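Local coordinates for protein HAD-superfamily hydrolase, subfamily IA, variant 1 (Ehrlichia chaffeensis, PDB 3KZX) that probably hydrolyses 2-phosphoglycolate to glycolate and phosphate, as a phosphatase of the HAD superfamily, at residues S40-Y49 against D61-P71; K159-L169 against S188-C198. One frame throughout, in Å; residues are numbered along the deposited sequence.

Contact 1 of 2, residues S40-Y49 against D61-P71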
# COMPACT_ATOMS: atom_id res chain seq x y z
N SER A 40 5.53 0.74 9.84
CA SER A 40 6.52 0.55 10.89
C SER A 40 6.74 1.82 11.73
O SER A 40 7.50 1.78 12.69
CB SER A 40 7.86 0.12 10.28
OG SER A 40 8.55 1.27 9.77
N ILE A 41 6.10 2.92 11.40
CA ILE A 41 6.29 4.14 12.18
C ILE A 41 4.96 4.43 12.86
O ILE A 41 3.93 4.56 12.19
CB ILE A 41 6.83 5.31 11.28
CG1 ILE A 41 8.29 4.98 10.87
CG2 ILE A 41 6.71 6.66 12.00
CD1 ILE A 41 9.21 6.18 10.49
N ASN A 42 4.99 4.50 14.19
CA ASN A 42 3.81 4.66 15.02
C ASN A 42 3.04 3.33 15.06
O ASN A 42 1.80 3.31 14.95
CB ASN A 42 2.93 5.85 14.54
CG ASN A 42 3.68 7.19 14.54
OD1 ASN A 42 4.65 7.36 15.31
ND2 ASN A 42 3.26 8.14 13.69
N ILE A 43 3.78 2.23 15.18
CA ILE A 43 3.19 0.90 15.38
C ILE A 43 2.23 0.96 16.57
O ILE A 43 2.58 1.52 17.62
CB ILE A 43 4.25 -0.17 15.63
CG1 ILE A 43 5.04 -0.45 14.35
CG2 ILE A 43 3.63 -1.47 16.14
CD1 ILE A 43 6.24 -1.41 14.56
N ASP A 44 1.02 0.42 16.42
CA ASP A 44 0.09 0.30 17.55
C ASP A 44 0.47 -0.96 18.30
O ASP A 44 0.40 -2.07 17.75
CB ASP A 44 -1.37 0.24 17.08
CG ASP A 44 -2.37 0.32 18.24
OD1 ASP A 44 -3.56 0.55 17.95
OD2 ASP A 44 -1.98 0.15 19.42
N ARG A 45 0.91 -0.79 19.55
CA ARG A 45 1.38 -1.91 20.36
C ARG A 45 0.29 -2.95 20.54
O ARG A 45 0.59 -4.15 20.52
CB ARG A 45 1.87 -1.42 21.73
CG ARG A 45 3.13 -0.56 21.68
CD ARG A 45 3.57 -0.10 23.07
NE ARG A 45 4.80 0.69 23.01
CZ ARG A 45 4.86 1.93 22.55
NH1 ARG A 45 3.78 2.56 22.09
NH2 ARG A 45 6.03 2.57 22.53
N THR A 46 -0.95 -2.50 20.71
CA THR A 46 -2.08 -3.42 20.92
C THR A 46 -2.14 -4.41 19.79
O THR A 46 -2.26 -5.62 20.02
CB THR A 46 -3.41 -2.68 21.05
OG1 THR A 46 -3.30 -1.73 22.10
CG2 THR A 46 -4.54 -3.67 21.42
N THR A 47 -2.00 -3.90 18.56
CA THR A 47 -1.99 -4.76 17.39
C THR A 47 -0.83 -5.73 17.40
O THR A 47 -1.03 -6.90 17.12
CB THR A 47 -1.94 -3.95 16.09
OG1 THR A 47 -3.04 -3.04 16.07
CG2 THR A 47 -2.07 -4.91 14.89
N PHE A 48 0.37 -5.26 17.74
CA PHE A 48 1.50 -6.18 17.74
C PHE A 48 1.48 -7.16 18.93
O PHE A 48 1.95 -8.28 18.79
CB PHE A 48 2.85 -5.47 17.58
CG PHE A 48 3.69 -6.07 16.50
CD1 PHE A 48 4.40 -7.23 16.72
CD2 PHE A 48 3.77 -5.49 15.25
CE1 PHE A 48 5.16 -7.80 15.73
CE2 PHE A 48 4.52 -6.05 14.25
CZ PHE A 48 5.20 -7.22 14.48
N TYR A 49 0.90 -6.75 20.06
CA TYR A 49 0.66 -7.69 21.16
C TYR A 49 -0.19 -8.87 20.69
O TYR A 49 0.15 -10.01 20.98
CB TYR A 49 -0.02 -7.00 22.35
CG TYR A 49 0.91 -6.15 23.22
CD1 TYR A 49 2.12 -6.64 23.66
CD2 TYR A 49 0.54 -4.87 23.61
CE1 TYR A 49 2.95 -5.86 24.46
CE2 TYR A 49 1.36 -4.08 24.40
CZ TYR A 49 2.57 -4.58 24.82
OH TYR A 49 3.39 -3.80 25.64
N ASP A 61 6.96 -7.09 26.98
CA ASP A 61 6.55 -5.75 27.38
C ASP A 61 7.19 -4.78 26.41
O ASP A 61 8.41 -4.63 26.39
CB ASP A 61 6.98 -5.47 28.82
CG ASP A 61 6.47 -4.13 29.35
OD1 ASP A 61 6.69 -3.85 30.55
OD2 ASP A 61 5.85 -3.37 28.61
N LEU A 62 6.36 -4.14 25.60
CA LEU A 62 6.77 -3.13 24.65
C LEU A 62 6.41 -1.74 25.16
O LEU A 62 6.68 -0.75 24.49
CB LEU A 62 6.04 -3.34 23.30
CG LEU A 62 6.26 -4.68 22.61
CD1 LEU A 62 5.41 -4.76 21.36
CD2 LEU A 62 7.75 -4.90 22.31
N ASP A 63 5.75 -1.67 26.32
CA ASP A 63 5.16 -0.41 26.77
C ASP A 63 6.23 0.64 27.09
O ASP A 63 5.97 1.83 26.92
CB ASP A 63 4.28 -0.59 27.99
CG ASP A 63 2.94 -1.24 27.67
OD1 ASP A 63 2.54 -1.30 26.51
OD2 ASP A 63 2.28 -1.68 28.63
N SER A 64 7.41 0.23 27.54
CA SER A 64 8.49 1.16 27.87
C SER A 64 9.44 1.39 26.69
O SER A 64 10.36 2.18 26.77
CB SER A 64 9.24 0.67 29.11
OG SER A 64 9.76 -0.65 28.95
N ILE A 65 9.22 0.72 25.57
CA ILE A 65 10.12 0.89 24.46
C ILE A 65 9.66 2.06 23.59
O ILE A 65 8.51 2.09 23.11
CB ILE A 65 10.25 -0.39 23.65
CG1 ILE A 65 10.78 -1.51 24.56
CG2 ILE A 65 11.23 -0.20 22.51
CD1 ILE A 65 10.97 -2.80 23.86
N PRO A 66 10.55 3.03 23.38
CA PRO A 66 10.17 4.12 22.50
C PRO A 66 9.66 3.63 21.16
O PRO A 66 10.20 2.67 20.57
CB PRO A 66 11.48 4.91 22.33
CG PRO A 66 12.25 4.62 23.56
CD PRO A 66 11.92 3.18 23.87
N ASN A 67 8.61 4.28 20.67
CA ASN A 67 8.00 3.90 19.38
C ASN A 67 8.98 3.69 18.25
O ASN A 67 8.85 2.77 17.48
CB ASN A 67 6.97 4.96 18.97
CG ASN A 67 5.60 4.65 19.48
OD1 ASN A 67 5.21 5.08 20.58
ND2 ASN A 67 4.82 3.91 18.67
N SER A 68 9.99 4.54 18.17
CA SER A 68 10.97 4.53 17.09
C SER A 68 11.90 3.32 17.16
O SER A 68 12.55 2.97 16.19
CB SER A 68 11.81 5.80 17.14
OG SER A 68 12.87 5.77 16.21
N THR A 69 12.00 2.74 18.35
CA THR A 69 12.86 1.58 18.59
C THR A 69 12.13 0.27 18.44
O THR A 69 12.77 -0.76 18.26
CB THR A 69 13.49 1.69 20.00
OG1 THR A 69 14.27 2.87 20.03
CG2 THR A 69 14.36 0.48 20.35
N ILE A 70 10.80 0.31 18.51
CA ILE A 70 9.96 -0.89 18.45
C ILE A 70 10.33 -1.81 17.30
O ILE A 70 10.50 -3.01 17.51
CB ILE A 70 8.44 -0.55 18.43
CG1 ILE A 70 7.98 -0.02 19.79
CG2 ILE A 70 7.60 -1.78 18.09
CD1 ILE A 70 8.09 -1.04 20.88
N PRO A 71 10.46 -1.27 16.07
CA PRO A 71 10.77 -2.18 14.96
C PRO A 71 12.09 -2.94 15.10
O PRO A 71 12.10 -4.18 14.93
CB PRO A 71 10.80 -1.25 13.74
CG PRO A 71 10.00 -0.04 14.16
CD PRO A 71 10.29 0.12 15.61
O HOH W 1 8.73 3.17 14.54
O HOH W 2 6.80 2.05 16.20

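Contact 2 of 2, residues K159-L169 against S188-C198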
# COMPACT_ATOMS: atom_id res chain seq x y z
N LYS A 159 -7.08 -9.08 -4.00
CA LYS A 159 -5.82 -9.35 -4.68
C LYS A 159 -5.32 -10.65 -4.08
O LYS A 159 -5.52 -10.88 -2.87
CB LYS A 159 -4.82 -8.20 -4.46
CG LYS A 159 -5.30 -6.85 -5.06
CD LYS A 159 -4.34 -5.69 -4.69
CE LYS A 159 -4.27 -5.43 -3.18
NZ LYS A 159 -3.26 -4.37 -2.85
N PRO A 160 -4.70 -11.51 -4.91
CA PRO A 160 -4.16 -11.29 -6.27
C PRO A 160 -5.15 -11.40 -7.45
O PRO A 160 -4.73 -11.34 -8.60
CB PRO A 160 -3.11 -12.37 -6.40
CG PRO A 160 -3.67 -13.48 -5.59
CD PRO A 160 -4.33 -12.85 -4.41
N SER A 161 -6.44 -11.55 -7.17
CA SER A 161 -7.42 -11.51 -8.25
C SER A 161 -7.26 -10.17 -8.95
O SER A 161 -7.01 -9.16 -8.29
CB SER A 161 -8.87 -11.57 -7.73
OG SER A 161 -9.79 -11.28 -8.79
N PRO A 162 -7.46 -10.16 -10.28
CA PRO A 162 -7.49 -8.90 -11.02
C PRO A 162 -8.75 -8.05 -10.79
O PRO A 162 -8.73 -6.84 -11.07
CB PRO A 162 -7.41 -9.36 -12.47
CG PRO A 162 -8.12 -10.66 -12.46
CD PRO A 162 -7.64 -11.31 -11.18
N GLU A 163 -9.81 -8.67 -10.28
CA GLU A 163 -11.10 -8.00 -10.15
C GLU A 163 -11.07 -6.62 -9.45
O GLU A 163 -11.71 -5.68 -9.94
CB GLU A 163 -12.14 -8.92 -9.46
CG GLU A 163 -13.55 -8.30 -9.34
CD GLU A 163 -14.58 -9.16 -8.54
OE1 GLU A 163 -14.29 -10.28 -8.11
OE2 GLU A 163 -15.67 -8.66 -8.32
N PRO A 164 -10.35 -6.49 -8.31
CA PRO A 164 -10.30 -5.17 -7.66
C PRO A 164 -9.63 -4.08 -8.50
O PRO A 164 -10.03 -2.90 -8.42
CB PRO A 164 -9.47 -5.42 -6.39
CG PRO A 164 -9.48 -6.84 -6.17
CD PRO A 164 -9.72 -7.52 -7.47
N VAL A 165 -8.62 -4.47 -9.29
CA VAL A 165 -7.95 -3.55 -10.19
C VAL A 165 -8.91 -3.15 -11.31
O VAL A 165 -8.99 -1.97 -11.65
CB VAL A 165 -6.66 -4.15 -10.80
CG1 VAL A 165 -6.14 -3.28 -11.94
CG2 VAL A 165 -5.59 -4.35 -9.67
N LEU A 166 -9.59 -4.13 -11.89
CA LEU A 166 -10.50 -3.86 -12.96
C LEU A 166 -11.67 -3.00 -12.47
O LEU A 166 -12.19 -2.19 -13.23
CB LEU A 166 -10.99 -5.16 -13.61
CG LEU A 166 -9.92 -5.99 -14.36
CD1 LEU A 166 -10.47 -7.32 -14.92
CD2 LEU A 166 -9.31 -5.11 -15.43
N ALA A 167 -12.06 -3.15 -11.20
CA ALA A 167 -13.10 -2.35 -10.61
C ALA A 167 -12.70 -0.89 -10.53
O ALA A 167 -13.50 -0.02 -10.90
CB ALA A 167 -13.52 -2.88 -9.24
N ALA A 168 -11.49 -0.61 -10.04
CA ALA A 168 -10.99 0.77 -10.00
C ALA A 168 -10.98 1.39 -11.39
O ALA A 168 -11.39 2.56 -11.59
CB ALA A 168 -9.56 0.81 -9.38
N LEU A 169 -10.54 0.62 -12.38
CA LEU A 169 -10.42 1.14 -13.76
C LEU A 169 -11.80 1.39 -14.38
O LEU A 169 -11.98 2.39 -15.08
CB LEU A 169 -9.59 0.20 -14.64
CG LEU A 169 -8.10 0.11 -14.31
CD1 LEU A 169 -7.42 -1.08 -15.06
CD2 LEU A 169 -7.36 1.43 -14.63
N SER A 188 1.19 -10.21 -4.48
CA SER A 188 -0.21 -10.16 -4.85
C SER A 188 -0.52 -8.89 -5.68
O SER A 188 -1.35 -8.94 -6.58
CB SER A 188 -1.17 -10.32 -3.65
OG SER A 188 -1.05 -9.30 -2.70
N ASP A 189 0.13 -7.77 -5.37
CA ASP A 189 -0.08 -6.57 -6.18
C ASP A 189 0.41 -6.78 -7.61
O ASP A 189 -0.27 -6.44 -8.57
CB ASP A 189 0.65 -5.35 -5.59
CG ASP A 189 0.04 -4.87 -4.32
OD1 ASP A 189 -1.16 -5.14 -4.09
OD2 ASP A 189 0.74 -4.20 -3.52
N ILE A 190 1.60 -7.34 -7.73
CA ILE A 190 2.21 -7.62 -9.03
C ILE A 190 1.35 -8.57 -9.83
O ILE A 190 1.07 -8.32 -10.99
CB ILE A 190 3.64 -8.16 -8.85
CG1 ILE A 190 4.55 -7.07 -8.28
CG2 ILE A 190 4.21 -8.71 -10.15
CD1 ILE A 190 5.86 -7.60 -7.80
N GLN A 191 0.92 -9.66 -9.21
CA GLN A 191 0.10 -10.66 -9.90
C GLN A 191 -1.27 -10.06 -10.33
O GLN A 191 -1.74 -10.27 -11.44
CB GLN A 191 -0.06 -11.85 -8.94
CG GLN A 191 -1.01 -12.93 -9.40
CD GLN A 191 -0.39 -13.90 -10.36
OE1 GLN A 191 -1.10 -14.64 -11.03
NE2 GLN A 191 0.93 -13.92 -10.43
N SER A 192 -1.91 -9.29 -9.45
CA SER A 192 -3.19 -8.66 -9.77
C SER A 192 -3.01 -7.75 -10.99
O SER A 192 -3.83 -7.77 -11.95
CB SER A 192 -3.67 -7.90 -8.53
OG SER A 192 -4.90 -7.23 -8.72
N ALA A 193 -1.94 -6.97 -10.99
CA ALA A 193 -1.66 -6.06 -12.10
C ALA A 193 -1.54 -6.82 -13.42
O ALA A 193 -2.19 -6.47 -14.41
CB ALA A 193 -0.38 -5.31 -11.84
N ILE A 194 -0.70 -7.86 -13.41
CA ILE A 194 -0.45 -8.70 -14.61
C ILE A 194 -1.73 -9.36 -15.10
O ILE A 194 -2.04 -9.29 -16.30
CB ILE A 194 0.64 -9.73 -14.34
CG1 ILE A 194 2.00 -9.06 -14.12
CG2 ILE A 194 0.79 -10.75 -15.50
CD1 ILE A 194 3.09 -10.06 -13.76
N GLU A 195 -2.52 -9.95 -14.17
CA GLU A 195 -3.78 -10.64 -14.51
C GLU A 195 -4.80 -9.64 -15.07
O GLU A 195 -5.67 -9.99 -15.86
CB GLU A 195 -4.37 -11.38 -13.28
CG GLU A 195 -3.62 -12.72 -12.83
CD GLU A 195 -4.41 -13.61 -11.84
OE1 GLU A 195 -3.85 -14.06 -10.80
OE2 GLU A 195 -5.61 -13.86 -12.11
N ALA A 196 -4.69 -8.38 -14.64
CA ALA A 196 -5.56 -7.31 -15.12
C ALA A 196 -5.11 -6.65 -16.43
O ALA A 196 -5.82 -5.81 -16.94
CB ALA A 196 -5.71 -6.21 -14.06
N GLY A 197 -3.94 -7.02 -16.94
CA GLY A 197 -3.43 -6.45 -18.19
C GLY A 197 -2.72 -5.12 -18.03
O GLY A 197 -2.57 -4.37 -19.02
N CYS A 198 -2.29 -4.83 -16.80
CA CYS A 198 -1.70 -3.56 -16.42
C CYS A 198 -0.20 -3.74 -16.10
O CYS A 198 0.31 -4.85 -16.10
CB CYS A 198 -2.44 -2.97 -15.23
SG CYS A 198 -4.17 -2.58 -15.54

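Contact 1 of 2, residues S40-Y49 against D61-P71
Within the helical cap expected of a subfamily IA HAD hydrolase, R45 and Y49, one turn apart on helix 45-54, reach onto the 61-67 loop, which folds around the arginine's guanidinium edge. The R45 chain runs extended from CG to NE, with CG anti to its carbonyl carbon (chi1 -67°), which carries the flat group past L62 to three oxygens. NE donates to L62 O at 2.8 Å, from above that carbonyl's plane, while the I65 N bond closing the L62-I65 type I turn arrives from the opposite face. NH2 reaches I65 O at 2.6 Å, almost in line with its C=O bond. NH1 bonds N67 OD1 at 3.3 Å, the amide standing nearly perpendicular to the guanidinium (87°), and NH2 adds a weak bond to the same oxygen.

The Y49 hydroxyl does double duty: it accepts from L62 N at 3.0 Å and donates to D63 OD1 at 2.8 Å, meeting that oxygen from above the carboxylate plane. D61 OD2 takes the D63 backbone N in an Asx turn, fixing the loop from within. L62 runs alongside the tyrosine ring in the opposite sense, its CG 4.0 Å from Y49 CE1.

Toward S40 the contact changes to apolar contacts and water bridges. I43 CD1 approaches I70 CG2 at 3.8 Å and also touches P71, and I43 additionally packs on Y89 of helix 82-95. Two waters donate to N67 O, one bridging to S40 O and the other to I43 N.

Because R45 grips main-chain oxygens on both sides of a turn, its guanidinium holds the loop's backbone shape directly; the D63 carboxylate, whose OD1 stays 4.6 Å from R45 NE, may add a modest electrostatic attraction.

Contact 2 of 2, residues K159-L169 against S188-C198
K159 and D189 meet where the 159-162 loop passes the start of helix 187-195, a pairing that probably corresponds to the lysine of motif III and an aspartate of motif IV in HAD phosphatases. K159 NZ bonds D189 OD1 at 2.6 Å on its syn lone pair, a salt bridge reached because the lysine chain bends at chi3 (-63°). The same NZ forms a salt bridge with D31 and a bond to V125 O, so it is shared by two carboxylates that lie close together.

The tight part of the contact lies further along the helix. S192 OG, held anti to its backbone N (chi1 179°), donates to S161 O at 2.9 Å from above the carbonyl plane. V165 CG2 presses on that hydroxyl at 3.1 Å, a close approach for a methyl. V165 CG1 turns instead to A196 CB, 3.6 Å away, near the end of helix 187-195, and P162 CB and L166 CD2 meet the same methyl. L169 CD1 then rests on C198 SG at 3.6 Å, just beyond the Schellman motif at G197. Opposite S192 CA, P160 O makes a CA-H...O contact of 3.3 Å.

The outer side is looser. P160, which follows a cis peptide bond, lays its CB on Q191 CG at 3.7 Å. P162 CD meets E195 OE2 at 3.4 Å in the conformer given, but this exposed side chain is modelled in two conformers, which leaves this part less defined.

Inward, both helices lean on strand 180-184: V165, D189 and A193 share F182, while L169 meets V180. P164 and A168 extend the packing of helix 163-172 to strands 121-126 and 148-152, so the contact bridges two helices that lie side by side on the central parallel sheet.

Both segments of contact 1 precede those of contact 2 along the chain, and the two share no segment. Their centres are 33 Å apart, with nearest atoms about 15 Å from each other, and they lie on opposite sides of the chain's centre. Contact 1 ties helices 45-54 and 70-78, part of the helical region between strands 27-30 and 121-126, consistent with the cap of a HAD hydrolase. Contact 2 belongs to the Rossmann-like core, joining helices 163-172 and 187-195, which precede and follow strand 180-184. Contact 1 thus lies in the probable cap and contact 2 in the core, beside its probable catalytic motifs, and no direct touch couples them.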